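Endonuclease III (PDB 1ORN) probably excises oxidised pyrimidine bases from DNA as a base-excision-repair glycosylase that carries an iron-sulfur cluster and forms a covalent intermediate with its substrate. Local coordinates at residues N32-L37 / K95-L100; E60-P65 / E74-D79; H66-V71 / R91-L96. All blocks are in the same frame, centred on the assembly; numbering follows the deposited sequence.

Contact 1 (N32-L37 / K95-L100); sequences NPFELL and KLCAML
The sulfur of C97 meets the ring of F34 edge-on: SG lies in the ring plane, 5.0 Å from the centroid, and its nearest ring atom is F34 CZ at 3.8 Å. This is a cysteine sulfur-aromatic contact of the in-plane kind, in which the thiol faces ring hydrogens and not the pi cloud. F34 gets there because its CG stands anti to the backbone N (chi1 180°), which carries the far end of the ring across to the other helix although the bond to CB does not aim at it.

The remaining contacts are purely aliphatic or aliphatic-aromatic. CD1 of L100 rests obliquely against the same ring, 3.8 Å from F34 CE1, while L37 and L96 meet end to end through their CD2 methyls, 3.8 Å apart. Only side-chain ends meet, for the two helices run nearly antiparallel (149°) with their local axes 12.7 Å apart. The contact lies in the all-helical HhH-GPD fold of DNA glycosylases, joining the start of helix 33-43 to the later turns of helix 86-103; V129 of helix 123-134 also packs on L37, and P65 and Y68 of helix 65-69 pack on C97.

No hydrogen bond crosses between the segments; at the helix start N32 is the N-cap, its OD1 accepting from E35 N at 2.8 Å with a fairly straight N-H...O angle of 165°.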
ATOM      1  N   ASN C  32      11.899 -10.210   6.027  1.00 33.60           N
ATOM      2  CA  ASN C  32      11.468 -10.077   7.413  1.00 31.47           C
ATOM      3  C   ASN C  32      10.697  -8.759   7.592  1.00 30.77           C
ATOM      4  O   ASN C  32      10.675  -7.921   6.686  1.00 29.64           O
ATOM      5  CB  ASN C  32      12.682 -10.142   8.350  1.00 32.01           C
ATOM      6  CG  ASN C  32      13.707  -9.081   8.047  1.00 35.82           C
ATOM      7  OD1 ASN C  32      13.424  -7.889   8.134  1.00 31.95           O
ATOM      8  ND2 ASN C  32      14.913  -9.507   7.686  1.00 35.58           N
ATOM      9  N   PRO C  33      10.051  -8.567   8.759  1.00 29.00           N
ATOM     10  CA  PRO C  33       9.267  -7.360   9.054  1.00 28.98           C
ATOM     11  C   PRO C  33      10.013  -6.037   8.948  1.00 28.38           C
ATOM     12  O   PRO C  33       9.430  -5.037   8.540  1.00 28.11           O
ATOM     13  CB  PRO C  33       8.748  -7.620  10.469  1.00 28.63           C
ATOM     14  CG  PRO C  33       8.642  -9.129  10.497  1.00 29.18           C
ATOM     15  CD  PRO C  33       9.948  -9.524   9.873  1.00 29.80           C
ATOM     16  N   PHE C  34      11.291  -6.037   9.314  1.00 27.71           N
ATOM     17  CA  PHE C  34      12.098  -4.824   9.244  1.00 28.07           C
ATOM     18  C   PHE C  34      12.323  -4.447   7.790  1.00 27.77           C
ATOM     19  O   PHE C  34      12.194  -3.286   7.418  1.00 24.61           O
ATOM     20  CB  PHE C  34      13.446  -5.022   9.944  1.00 28.57           C
ATOM     21  CG  PHE C  34      14.329  -3.807   9.905  1.00 29.31           C
ATOM     22  CD1 PHE C  34      13.890  -2.598  10.440  1.00 30.33           C
ATOM     23  CD2 PHE C  34      15.594  -3.863   9.326  1.00 28.29           C
ATOM     24  CE1 PHE C  34      14.698  -1.461  10.398  1.00 30.19           C
ATOM     25  CE2 PHE C  34      16.409  -2.734   9.276  1.00 31.02           C
ATOM     26  CZ  PHE C  34      15.958  -1.527   9.816  1.00 30.61           C
ATOM     27  N   GLU C  35      12.663  -5.430   6.959  1.00 26.44           N
ATOM     28  CA  GLU C  35      12.856  -5.149   5.542  1.00 26.03           C
ATOM     29  C   GLU C  35      11.532  -4.701   4.934  1.00 25.63           C
ATOM     30  O   GLU C  35      11.513  -3.836   4.060  1.00 27.55           O
ATOM     31  CB  GLU C  35      13.366  -6.385   4.792  1.00 27.65           C
ATOM     32  CG  GLU C  35      14.846  -6.651   4.981  1.00 29.67           C
ATOM     33  CD  GLU C  35      15.337  -7.815   4.137  1.00 32.91           C
ATOM     34  OE1 GLU C  35      16.535  -8.143   4.232  1.00 36.90           O
ATOM     35  OE2 GLU C  35      14.529  -8.396   3.381  1.00 33.86           O
ATOM     36  N   LEU C  36      10.422  -5.278   5.389  1.00 24.63           N
ATOM     37  CA  LEU C  36       9.129  -4.873   4.841  1.00 23.26           C
ATOM     38  C   LEU C  36       8.868  -3.411   5.198  1.00 25.14           C
ATOM     39  O   LEU C  36       8.471  -2.623   4.346  1.00 23.39           O
ATOM     40  CB  LEU C  36       7.980  -5.720   5.394  1.00 23.35           C
ATOM     41  CG  LEU C  36       6.584  -5.301   4.902  1.00 22.68           C
ATOM     42  CD1 LEU C  36       6.491  -5.411   3.384  1.00 25.35           C
ATOM     43  CD2 LEU C  36       5.518  -6.165   5.567  1.00 27.46           C
ATOM     44  N   LEU C  37       9.084  -3.064   6.463  1.00 25.70           N
ATOM     45  CA  LEU C  37       8.849  -1.687   6.908  1.00 25.52           C
ATOM     46  C   LEU C  37       9.627  -0.689   6.067  1.00 24.84           C
ATOM     47  O   LEU C  37       9.067   0.308   5.600  1.00 26.52           O
ATOM     48  CB  LEU C  37       9.227  -1.525   8.383  1.00 24.50           C
ATOM     49  CG  LEU C  37       9.086  -0.103   8.955  1.00 25.92           C
ATOM     50  CD1 LEU C  37       7.640   0.362   8.838  1.00 24.98           C
ATOM     51  CD2 LEU C  37       9.532  -0.102  10.405  1.00 27.73           C
ATOM     52  N   LYS C  95      15.676   8.358  11.520  1.00 32.12           N
ATOM     53  CA  LYS C  95      14.911   8.681  12.726  1.00 31.60           C
ATOM     54  C   LYS C  95      14.043   7.495  13.146  1.00 31.96           C
ATOM     55  O   LYS C  95      13.869   7.221  14.336  1.00 30.90           O
ATOM     56  CB  LYS C  95      14.031   9.910  12.482  1.00 32.79           C
ATOM     57  CG  LYS C  95      13.246  10.367  13.709  1.00 36.84           C
ATOM     58  N   LEU C  96      13.507   6.786  12.159  1.00 32.10           N
ATOM     59  CA  LEU C  96      12.667   5.620  12.410  1.00 33.17           C
ATOM     60  C   LEU C  96      13.487   4.518  13.083  1.00 30.96           C
ATOM     61  O   LEU C  96      13.035   3.893  14.045  1.00 30.85           O
ATOM     62  CB  LEU C  96      12.080   5.132  11.076  1.00 32.05           C
ATOM     63  CG  LEU C  96      11.262   3.853  10.937  1.00 36.32           C
ATOM     64  CD1 LEU C  96      10.523   3.902   9.592  1.00 33.08           C
ATOM     65  CD2 LEU C  96      12.161   2.629  11.011  1.00 32.98           C
ATOM     66  N   CYS C  97      14.698   4.291  12.584  1.00 31.63           N
ATOM     67  CA  CYS C  97      15.571   3.263  13.151  1.00 31.48           C
ATOM     68  C   CYS C  97      16.005   3.605  14.576  1.00 31.26           C
ATOM     69  O   CYS C  97      16.099   2.732  15.439  1.00 30.66           O
ATOM     70  CB  CYS C  97      16.784   3.060  12.244  1.00 31.47           C
ATOM     71  SG  CYS C  97      16.361   2.154  10.715  1.00 34.56           S
ATOM     72  N   ALA C  98      16.245   4.885  14.828  1.00 31.28           N
ATOM     73  CA  ALA C  98      16.636   5.312  16.162  1.00 31.92           C
ATOM     74  C   ALA C  98      15.477   5.066  17.134  1.00 30.51           C
ATOM     75  O   ALA C  98      15.695   4.689  18.285  1.00 32.46           O
ATOM     76  CB  ALA C  98      17.011   6.797  16.150  1.00 30.13           C
ATOM     77  N   MET C  99      14.247   5.262  16.664  1.00 30.54           N
ATOM     78  CA  MET C  99      13.067   5.079  17.504  1.00 30.11           C
ATOM     79  C   MET C  99      12.805   3.608  17.810  1.00 30.49           C
ATOM     80  O   MET C  99      12.364   3.271  18.905  1.00 28.75           O
ATOM     81  CB  MET C  99      11.831   5.707  16.841  1.00 30.97           C
ATOM     82  CG  MET C  99      10.645   5.892  17.784  1.00 36.14           C
ATOM     83  SD  MET C  99       9.272   6.859  17.066  1.00 40.16           S
ATOM     84  CE  MET C  99      10.143   8.310  16.531  1.00 37.12           C
ATOM     85  N   LEU C 100      13.076   2.730  16.850  1.00 29.79           N
ATOM     86  CA  LEU C 100      12.873   1.299  17.079  1.00 29.92           C
ATOM     87  C   LEU C 100      13.779   0.865  18.238  1.00 32.23           C
ATOM     88  O   LEU C 100      13.373   0.116  19.129  1.00 32.16           O
ATOM     89  CB  LEU C 100      13.227   0.492  15.825  1.00 30.74           C
ATOM     90  CG  LEU C 100      12.305   0.619  14.605  1.00 29.72           C
ATOM     91  CD1 LEU C 100      12.812  -0.271  13.463  1.00 31.53           C
ATOM     92  CD2 LEU C 100      10.897   0.227  14.998  1.00 30.00           C
TER

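Contact 2 (E60-P65 / E74-D79); sequences EKYRTP and EELEQD
K61 holds its CG anti to the backbone N (chi1 179°) and continues fully extended, so that its ammonium group arrives between the carboxylates of E75 and D79. Y62 turns the other way, with CG anti to its own carbonyl carbon (chi1 -54°), and this sends the phenol out beside the lysine chain toward the same aspartate. The two neighbours run together: K61 CG lies 3.6 Å above one face of the Y62 ring, near its rim.

Both converge on a single oxygen. D79 OD1 accepts from K61 NZ at 2.8 Å through its syn lone pair, and from Y62 OH at 2.6 Å, a donor that comes in nearly along the C-O axis. OD1 also lies in the plane of the Y62 ring, at its edge, while the carboxylate plane is turned 65° from that of the ring. Two donors on one oxygen probably limit how the carboxylate can turn, and the pair probably helps to keep it ionised. K61 NZ has a second salt bridge, longer at 3.1 Å, to E75 OE1, which it meets on the anti side and somewhat out of the carboxylate plane. On the inner side L76 CD1 packs obliquely on the phenol, 3.9 Å from Y62 CZ, and the ring of Y68 stacks on Y62. Exposed lysine outside, buried tyrosine inside: the result is a salt-bridge network backed by a tyrosine-aspartate hydrogen bond, which ties the end of helix 48-61 to helix 73-79 within the helical HhH-GPD fold.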
ATOM      1  N   GLU C  60      21.406  -5.546   1.393  1.00 40.97           N
ATOM      2  CA  GLU C  60      22.643  -6.308   1.526  1.00 44.05           C
ATOM      3  C   GLU C  60      23.614  -5.446   2.318  1.00 43.85           C
ATOM      4  O   GLU C  60      24.421  -5.953   3.101  1.00 45.95           O
ATOM      5  CB  GLU C  60      23.229  -6.649   0.154  1.00 46.54           C
ATOM      6  CG  GLU C  60      22.409  -7.679  -0.604  1.00 51.16           C
ATOM      7  CD  GLU C  60      22.070  -8.884   0.256  1.00 53.44           C
ATOM      8  OE1 GLU C  60      23.005  -9.572   0.719  1.00 55.68           O
ATOM      9  OE2 GLU C  60      20.866  -9.139   0.476  1.00 54.94           O
ATOM     10  N   LYS C  61      23.515  -4.136   2.117  1.00 42.30           N
ATOM     11  CA  LYS C  61      24.370  -3.180   2.811  1.00 41.14           C
ATOM     12  C   LYS C  61      23.883  -2.906   4.234  1.00 40.55           C
ATOM     13  O   LYS C  61      24.685  -2.806   5.164  1.00 40.67           O
ATOM     14  CB  LYS C  61      24.424  -1.865   2.033  1.00 41.29           C
ATOM     15  CG  LYS C  61      25.273  -0.790   2.692  1.00 41.35           C
ATOM     16  CD  LYS C  61      25.489   0.382   1.748  1.00 42.78           C
ATOM     17  CE  LYS C  61      26.365   1.454   2.373  1.00 42.10           C
ATOM     18  NZ  LYS C  61      26.637   2.554   1.402  1.00 42.81           N
ATOM     19  N   TYR C  62      22.568  -2.786   4.391  1.00 38.65           N
ATOM     20  CA  TYR C  62      21.957  -2.519   5.688  1.00 39.16           C
ATOM     21  C   TYR C  62      21.052  -3.695   6.064  1.00 39.10           C
ATOM     22  O   TYR C  62      20.227  -4.126   5.258  1.00 38.82           O
ATOM     23  CB  TYR C  62      21.121  -1.237   5.617  1.00 39.04           C
ATOM     24  CG  TYR C  62      21.855  -0.016   5.104  1.00 38.64           C
ATOM     25  CD1 TYR C  62      22.579   0.808   5.968  1.00 38.35           C
ATOM     26  CD2 TYR C  62      21.805   0.331   3.756  1.00 37.85           C
ATOM     27  CE1 TYR C  62      23.228   1.948   5.503  1.00 40.12           C
ATOM     28  CE2 TYR C  62      22.455   1.466   3.279  1.00 40.46           C
ATOM     29  CZ  TYR C  62      23.163   2.273   4.158  1.00 40.43           C
ATOM     30  OH  TYR C  62      23.791   3.402   3.686  1.00 42.80           O
ATOM     31  N   ARG C  63      21.192  -4.207   7.284  1.00 38.37           N
ATOM     32  CA  ARG C  63      20.376  -5.342   7.719  1.00 39.23           C
ATOM     33  C   ARG C  63      19.637  -5.093   9.026  1.00 37.23           C
ATOM     34  O   ARG C  63      18.681  -5.802   9.355  1.00 35.28           O
ATOM     35  CB  ARG C  63      21.243  -6.590   7.903  1.00 42.99           C
ATOM     36  CG  ARG C  63      22.052  -7.006   6.692  1.00 48.72           C
ATOM     37  CD  ARG C  63      22.625  -8.399   6.909  1.00 52.73           C
ATOM     38  NE  ARG C  63      23.665  -8.732   5.942  1.00 58.16           N
ATOM     39  CZ  ARG C  63      24.905  -8.253   5.981  1.00 59.56           C
ATOM     40  NH1 ARG C  63      25.784  -8.612   5.053  1.00 60.20           N
ATOM     41  NH2 ARG C  63      25.270  -7.423   6.951  1.00 59.96           N
ATOM     42  N   THR C  64      20.085  -4.090   9.772  1.00 34.96           N
ATOM     43  CA  THR C  64      19.477  -3.785  11.059  1.00 34.00           C
ATOM     44  C   THR C  64      19.359  -2.277  11.221  1.00 34.12           C
ATOM     45  O   THR C  64      19.996  -1.517  10.490  1.00 36.11           O
ATOM     46  CB  THR C  64      20.356  -4.313  12.205  1.00 34.61           C
ATOM     47  OG1 THR C  64      21.534  -3.505  12.294  1.00 34.75           O
ATOM     48  CG2 THR C  64      20.778  -5.756  11.930  1.00 34.46           C
ATOM     49  N   PRO C  65      18.542  -1.826  12.183  1.00 34.22           N
ATOM     50  CA  PRO C  65      18.401  -0.381  12.377  1.00 34.98           C
ATOM     51  C   PRO C  65      19.721   0.317  12.735  1.00 34.95           C
ATOM     52  O   PRO C  65      19.900   1.501  12.457  1.00 35.09           O
ATOM     53  CB  PRO C  65      17.339  -0.278  13.477  1.00 34.99           C
ATOM     54  CG  PRO C  65      17.430  -1.585  14.196  1.00 36.91           C
ATOM     55  CD  PRO C  65      17.648  -2.572  13.085  1.00 33.55           C
ATOM     56  N   GLU C  74      24.005  11.844   4.237  1.00 48.97           N
ATOM     57  CA  GLU C  74      24.341  12.017   2.826  1.00 49.64           C
ATOM     58  C   GLU C  74      24.616  10.698   2.115  1.00 48.06           C
ATOM     59  O   GLU C  74      24.330  10.556   0.924  1.00 48.06           O
ATOM     60  CB  GLU C  74      25.564  12.929   2.679  1.00 52.07           C
ATOM     61  CG  GLU C  74      25.424  14.291   3.345  1.00 56.50           C
ATOM     62  CD  GLU C  74      25.319  14.195   4.858  1.00 58.87           C
ATOM     63  OE1 GLU C  74      26.186  13.540   5.476  1.00 58.92           O
ATOM     64  OE2 GLU C  74      24.370  14.778   5.429  1.00 60.36           O
ATOM     65  N   GLU C  75      25.175   9.736   2.841  1.00 46.28           N
ATOM     66  CA  GLU C  75      25.488   8.438   2.261  1.00 45.03           C
ATOM     67  C   GLU C  75      24.227   7.625   1.990  1.00 44.03           C
ATOM     68  O   GLU C  75      24.088   7.019   0.926  1.00 42.77           O
ATOM     69  CB  GLU C  75      26.422   7.653   3.190  1.00 47.19           C
ATOM     70  CG  GLU C  75      26.875   6.304   2.632  1.00 49.23           C
ATOM     71  CD  GLU C  75      27.902   5.616   3.517  1.00 51.71           C
ATOM     72  OE1 GLU C  75      28.291   4.469   3.203  1.00 51.57           O
ATOM     73  OE2 GLU C  75      28.323   6.222   4.526  1.00 52.85           O
ATOM     74  N   LEU C  76      23.314   7.605   2.956  1.00 41.34           N
ATOM     75  CA  LEU C  76      22.071   6.862   2.785  1.00 40.41           C
ATOM     76  C   LEU C  76      21.244   7.504   1.668  1.00 40.27           C
ATOM     77  O   LEU C  76      20.581   6.811   0.893  1.00 39.46           O
ATOM     78  CB  LEU C  76      21.276   6.838   4.098  1.00 38.39           C
ATOM     79  CG  LEU C  76      19.931   6.100   4.049  1.00 37.05           C
ATOM     80  CD1 LEU C  76      20.153   4.634   3.665  1.00 34.99           C
ATOM     81  CD2 LEU C  76      19.238   6.196   5.398  1.00 37.09           C
ATOM     82  N   GLU C  77      21.291   8.830   1.581  1.00 40.16           N
ATOM     83  CA  GLU C  77      20.554   9.544   0.543  1.00 42.03           C
ATOM     84  C   GLU C  77      20.931   9.014  -0.836  1.00 41.75           C
ATOM     85  O   GLU C  77      20.066   8.748  -1.668  1.00 41.31           O
ATOM     86  CB  GLU C  77      20.843  11.048   0.601  1.00 42.98           C
ATOM     87  CG  GLU C  77      20.157  11.789   1.743  1.00 44.08           C
ATOM     88  CD  GLU C  77      20.363  13.301   1.671  1.00 46.61           C
ATOM     89  OE1 GLU C  77      19.822  14.022   2.536  1.00 47.43           O
ATOM     90  OE2 GLU C  77      21.065  13.770   0.747  1.00 47.83           O
ATOM     91  N   GLN C  78      22.228   8.858  -1.077  1.00 42.86           N
ATOM     92  CA  GLN C  78      22.692   8.355  -2.363  1.00 44.11           C
ATOM     93  C   GLN C  78      22.267   6.912  -2.601  1.00 44.01           C
ATOM     94  O   GLN C  78      21.911   6.539  -3.720  1.00 45.21           O
ATOM     95  CB  GLN C  78      24.218   8.468  -2.463  1.00 45.42           C
ATOM     96  CG  GLN C  78      24.711   9.891  -2.673  1.00 47.56           C
ATOM     97  CD  GLN C  78      23.998  10.582  -3.824  1.00 48.70           C
ATOM     98  OE1 GLN C  78      23.979  10.079  -4.951  1.00 48.50           O
ATOM     99  NE2 GLN C  78      23.401  11.737  -3.544  1.00 49.74           N
ATOM    100  N   ASP C  79      22.294   6.107  -1.545  1.00 42.78           N
ATOM    101  CA  ASP C  79      21.917   4.701  -1.646  1.00 42.82           C
ATOM    102  C   ASP C  79      20.466   4.485  -2.081  1.00 41.04           C
ATOM    103  O   ASP C  79      20.146   3.452  -2.668  1.00 41.58           O
ATOM    104  CB  ASP C  79      22.174   3.997  -0.310  1.00 44.77           C
ATOM    105  CG  ASP C  79      23.646   3.700  -0.084  1.00 46.60           C
ATOM    106  OD1 ASP C  79      24.027   3.388   1.063  1.00 48.51           O
ATOM    107  OD2 ASP C  79      24.420   3.767  -1.063  1.00 48.36           O
TER

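Contact 3 (H66-V71 / R91-L96)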
ATOM      1  N   HIS C  66      20.653  -0.418  13.335  1.00 37.12           N
ATOM      2  CA  HIS C  66      21.942   0.169  13.699  1.00 36.21           C
ATOM      3  C   HIS C  66      22.778   0.490  12.473  1.00 36.66           C
ATOM      4  O   HIS C  66      23.604   1.401  12.497  1.00 37.95           O
ATOM      5  CB  HIS C  66      22.724  -0.781  14.607  1.00 36.49           C
ATOM      6  CG  HIS C  66      21.947  -1.237  15.798  1.00 36.09           C
ATOM      7  ND1 HIS C  66      20.904  -2.132  15.704  1.00 34.23           N
ATOM      8  CD2 HIS C  66      22.029  -0.891  17.104  1.00 36.48           C
ATOM      9  CE1 HIS C  66      20.375  -2.315  16.900  1.00 35.92           C
ATOM     10  NE2 HIS C  66      21.040  -1.574  17.766  1.00 35.44           N
ATOM     11  N   ASP C  67      22.576  -0.265  11.400  1.00 37.28           N
ATOM     12  CA  ASP C  67      23.330  -0.027  10.177  1.00 36.51           C
ATOM     13  C   ASP C  67      22.914   1.285   9.523  1.00 36.48           C
ATOM     14  O   ASP C  67      23.757   2.022   9.012  1.00 36.70           O
ATOM     15  CB  ASP C  67      23.134  -1.176   9.184  1.00 37.84           C
ATOM     16  CG  ASP C  67      23.519  -2.526   9.763  1.00 39.61           C
ATOM     17  OD1 ASP C  67      24.350  -2.568  10.700  1.00 39.07           O
ATOM     18  OD2 ASP C  67      23.003  -3.550   9.262  1.00 39.83           O
ATOM     19  N   TYR C  68      21.614   1.580   9.541  1.00 36.30           N
ATOM     20  CA  TYR C  68      21.101   2.808   8.933  1.00 36.56           C
ATOM     21  C   TYR C  68      21.527   4.082   9.665  1.00 37.84           C
ATOM     22  O   TYR C  68      21.777   5.110   9.031  1.00 39.57           O
ATOM     23  CB  TYR C  68      19.568   2.764   8.852  1.00 34.64           C
ATOM     24  CG  TYR C  68      19.027   1.823   7.799  1.00 32.90           C
ATOM     25  CD1 TYR C  68      19.010   2.183   6.449  1.00 31.00           C
ATOM     26  CD2 TYR C  68      18.533   0.568   8.151  1.00 32.74           C
ATOM     27  CE1 TYR C  68      18.506   1.312   5.478  1.00 31.21           C
ATOM     28  CE2 TYR C  68      18.031  -0.306   7.192  1.00 32.14           C
ATOM     29  CZ  TYR C  68      18.016   0.071   5.861  1.00 32.05           C
ATOM     30  OH  TYR C  68      17.485  -0.795   4.926  1.00 34.44           O
ATOM     31  N   ILE C  69      21.611   4.019  10.991  1.00 39.10           N
ATOM     32  CA  ILE C  69      21.996   5.191  11.773  1.00 40.17           C
ATOM     33  C   ILE C  69      23.506   5.322  11.949  1.00 42.07           C
ATOM     34  O   ILE C  69      23.978   6.292  12.542  1.00 42.78           O
ATOM     35  CB  ILE C  69      21.353   5.181  13.180  1.00 41.10           C
ATOM     36  CG1 ILE C  69      21.970   4.074  14.040  1.00 41.32           C
ATOM     37  CG2 ILE C  69      19.859   4.979  13.061  1.00 40.07           C
ATOM     38  CD1 ILE C  69      21.460   4.047  15.472  1.00 44.28           C
ATOM     39  N   ALA C  70      24.260   4.357  11.427  1.00 42.14           N
ATOM     40  CA  ALA C  70      25.716   4.378  11.552  1.00 43.10           C
ATOM     41  C   ALA C  70      26.398   5.114  10.405  1.00 43.34           C
ATOM     42  O   ALA C  70      27.583   5.429  10.485  1.00 44.29           O
ATOM     43  CB  ALA C  70      26.254   2.955  11.642  1.00 43.14           C
ATOM     44  N   VAL C  71      25.657   5.379   9.335  1.00 42.16           N
ATOM     45  CA  VAL C  71      26.223   6.078   8.189  1.00 43.04           C
ATOM     46  C   VAL C  71      25.757   7.526   8.150  1.00 44.28           C
ATOM     47  O   VAL C  71      24.745   7.880   8.759  1.00 43.52           O
ATOM     48  CB  VAL C  71      25.823   5.396   6.860  1.00 43.98           C
ATOM     49  CG1 VAL C  71      26.286   3.943   6.863  1.00 42.94           C
ATOM     50  CG2 VAL C  71      24.311   5.478   6.655  1.00 41.32           C
ATOM     51  N   ARG C  91      16.144  10.767   5.755  1.00 32.09           N
ATOM     52  CA  ARG C  91      16.078  11.359   7.085  1.00 31.57           C
ATOM     53  C   ARG C  91      15.067  10.619   7.953  1.00 32.15           C
ATOM     54  O   ARG C  91      15.343  10.321   9.118  1.00 33.50           O
ATOM     55  CB  ARG C  91      15.718  12.850   7.000  1.00 32.61           C
ATOM     56  N   ASN C  92      13.902  10.308   7.388  1.00 30.87           N
ATOM     57  CA  ASN C  92      12.870   9.581   8.131  1.00 29.19           C
ATOM     58  C   ASN C  92      13.352   8.182   8.525  1.00 28.25           C
ATOM     59  O   ASN C  92      13.102   7.726   9.640  1.00 29.05           O
ATOM     60  CB  ASN C  92      11.592   9.461   7.293  1.00 28.59           C
ATOM     61  CG  ASN C  92      10.799  10.755   7.237  1.00 32.78           C
ATOM     62  OD1 ASN C  92       9.947  10.937   6.358  1.00 34.29           O
ATOM     63  ND2 ASN C  92      11.057  11.653   8.182  1.00 29.28           N
ATOM     64  N   ILE C  93      14.050   7.506   7.620  1.00 28.11           N
ATOM     65  CA  ILE C  93      14.547   6.168   7.923  1.00 29.29           C
ATOM     66  C   ILE C  93      15.527   6.182   9.102  1.00 29.11           C
ATOM     67  O   ILE C  93      15.430   5.349   9.999  1.00 29.41           O
ATOM     68  CB  ILE C  93      15.200   5.526   6.674  1.00 30.11           C
ATOM     69  CG1 ILE C  93      14.103   5.191   5.657  1.00 30.03           C
ATOM     70  CG2 ILE C  93      15.962   4.255   7.049  1.00 29.17           C
ATOM     71  CD1 ILE C  93      14.618   4.801   4.279  1.00 32.38           C
ATOM     72  N   GLN C  94      16.456   7.133   9.122  1.00 30.99           N
ATOM     73  CA  GLN C  94      17.395   7.185  10.238  1.00 32.14           C
ATOM     74  C   GLN C  94      16.662   7.465  11.553  1.00 31.62           C
ATOM     75  O   GLN C  94      16.981   6.873  12.580  1.00 31.39           O
ATOM     76  CB  GLN C  94      18.476   8.245  10.005  1.00 33.13           C
ATOM     77  CG  GLN C  94      19.372   7.949   8.805  1.00 36.93           C
ATOM     78  CD  GLN C  94      20.706   8.670   8.887  1.00 41.82           C
ATOM     79  OE1 GLN C  94      20.762   9.852   9.222  1.00 42.75           O
ATOM     80  NE2 GLN C  94      21.784   7.959   8.575  1.00 42.82           N
ATOM     81  N   LYS C  95      15.676   8.358  11.520  1.00 32.12           N
ATOM     82  CA  LYS C  95      14.911   8.681  12.726  1.00 31.60           C
ATOM     83  C   LYS C  95      14.043   7.495  13.146  1.00 31.96           C
ATOM     84  O   LYS C  95      13.869   7.221  14.336  1.00 30.90           O
ATOM     85  CB  LYS C  95      14.031   9.910  12.482  1.00 32.79           C
ATOM     86  CG  LYS C  95      13.246  10.367  13.709  1.00 36.84           C
ATOM     87  N   LEU C  96      13.507   6.786  12.159  1.00 32.10           N
ATOM     88  CA  LEU C  96      12.667   5.620  12.410  1.00 33.17           C
ATOM     89  C   LEU C  96      13.487   4.518  13.083  1.00 30.96           C
ATOM     90  O   LEU C  96      13.035   3.893  14.045  1.00 30.85           O
ATOM     91  CB  LEU C  96      12.080   5.132  11.076  1.00 32.05           C
ATOM     92  CG  LEU C  96      11.262   3.853  10.937  1.00 36.32           C
ATOM     93  CD1 LEU C  96      10.523   3.902   9.592  1.00 33.08           C
ATOM     94  CD2 LEU C  96      12.161   2.629  11.011  1.00 32.98           C
TER
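Q94 points its amide at the backbone of the facing segment and gives both bonds from one atom: NE2 donates to Y68 O at 2.9 Å and to V71 O at 3.0 Å. The two approaches differ. Y68 O is tilted 25° from the amide plane of Q94 and receives its donor not far from its own carbonyl plane, whereas V71 O lies in the amide plane but is met from above its carbonyl plane. Both bonds are bent, with N-H...O angles near 140°, as might be expected when one group spans two carbonyls. The side chain reaches them because CG stands anti to the carbonyl carbon (chi1 -64°) and the chain beyond is extended. Replacing Q94 with a leucine would probably leave the carbonyls of Y68 and V71 without this shared donor, and so set the turn after helix 65-69 freer to move.

Beside this polar link, I93 is turned onto the Y68 ring. Its CG2 approaches the ring obliquely and off-centre, 4.2 Å from the centroid, a CH-pi contact whose nearest ring atom is Y68 CD1 at 3.7 Å. I69 presses its CG2 against the backbone, 3.5 Å from Q94 O, where the chains come closest: the CA atoms of I69 and Q94 are just 5.2 Å apart.

The short helix 65-69 is thereby laid against helix 86-103, with I38 of helix 33-43 touching both Y68 and I93, and L76 of helix 73-79 packing on Y68 and Q94.

Overall arrangement
Following the chain from the N terminus, the first contact-forming helix is 33-43, and contact 1 closes the widest loop, joining it to helix 86-103 across 57 mostly helical residues. Contact 2 is nested inside that loop and returns the chain from the end of helix 48-61 to helix 73-79 after only eight residues. Contact 3 starts within this small loop and ends beyond it, on helix 86-103, so contacts 2 and 3 cross. Contacts 1 and 3 finish on the same helix and share K95 and L96. The centres of the three contacts lie 8 to 12 Å apart, and they touch through F34, Y62, Y68 and C97, tying five successive helices of the glycosylase fold together.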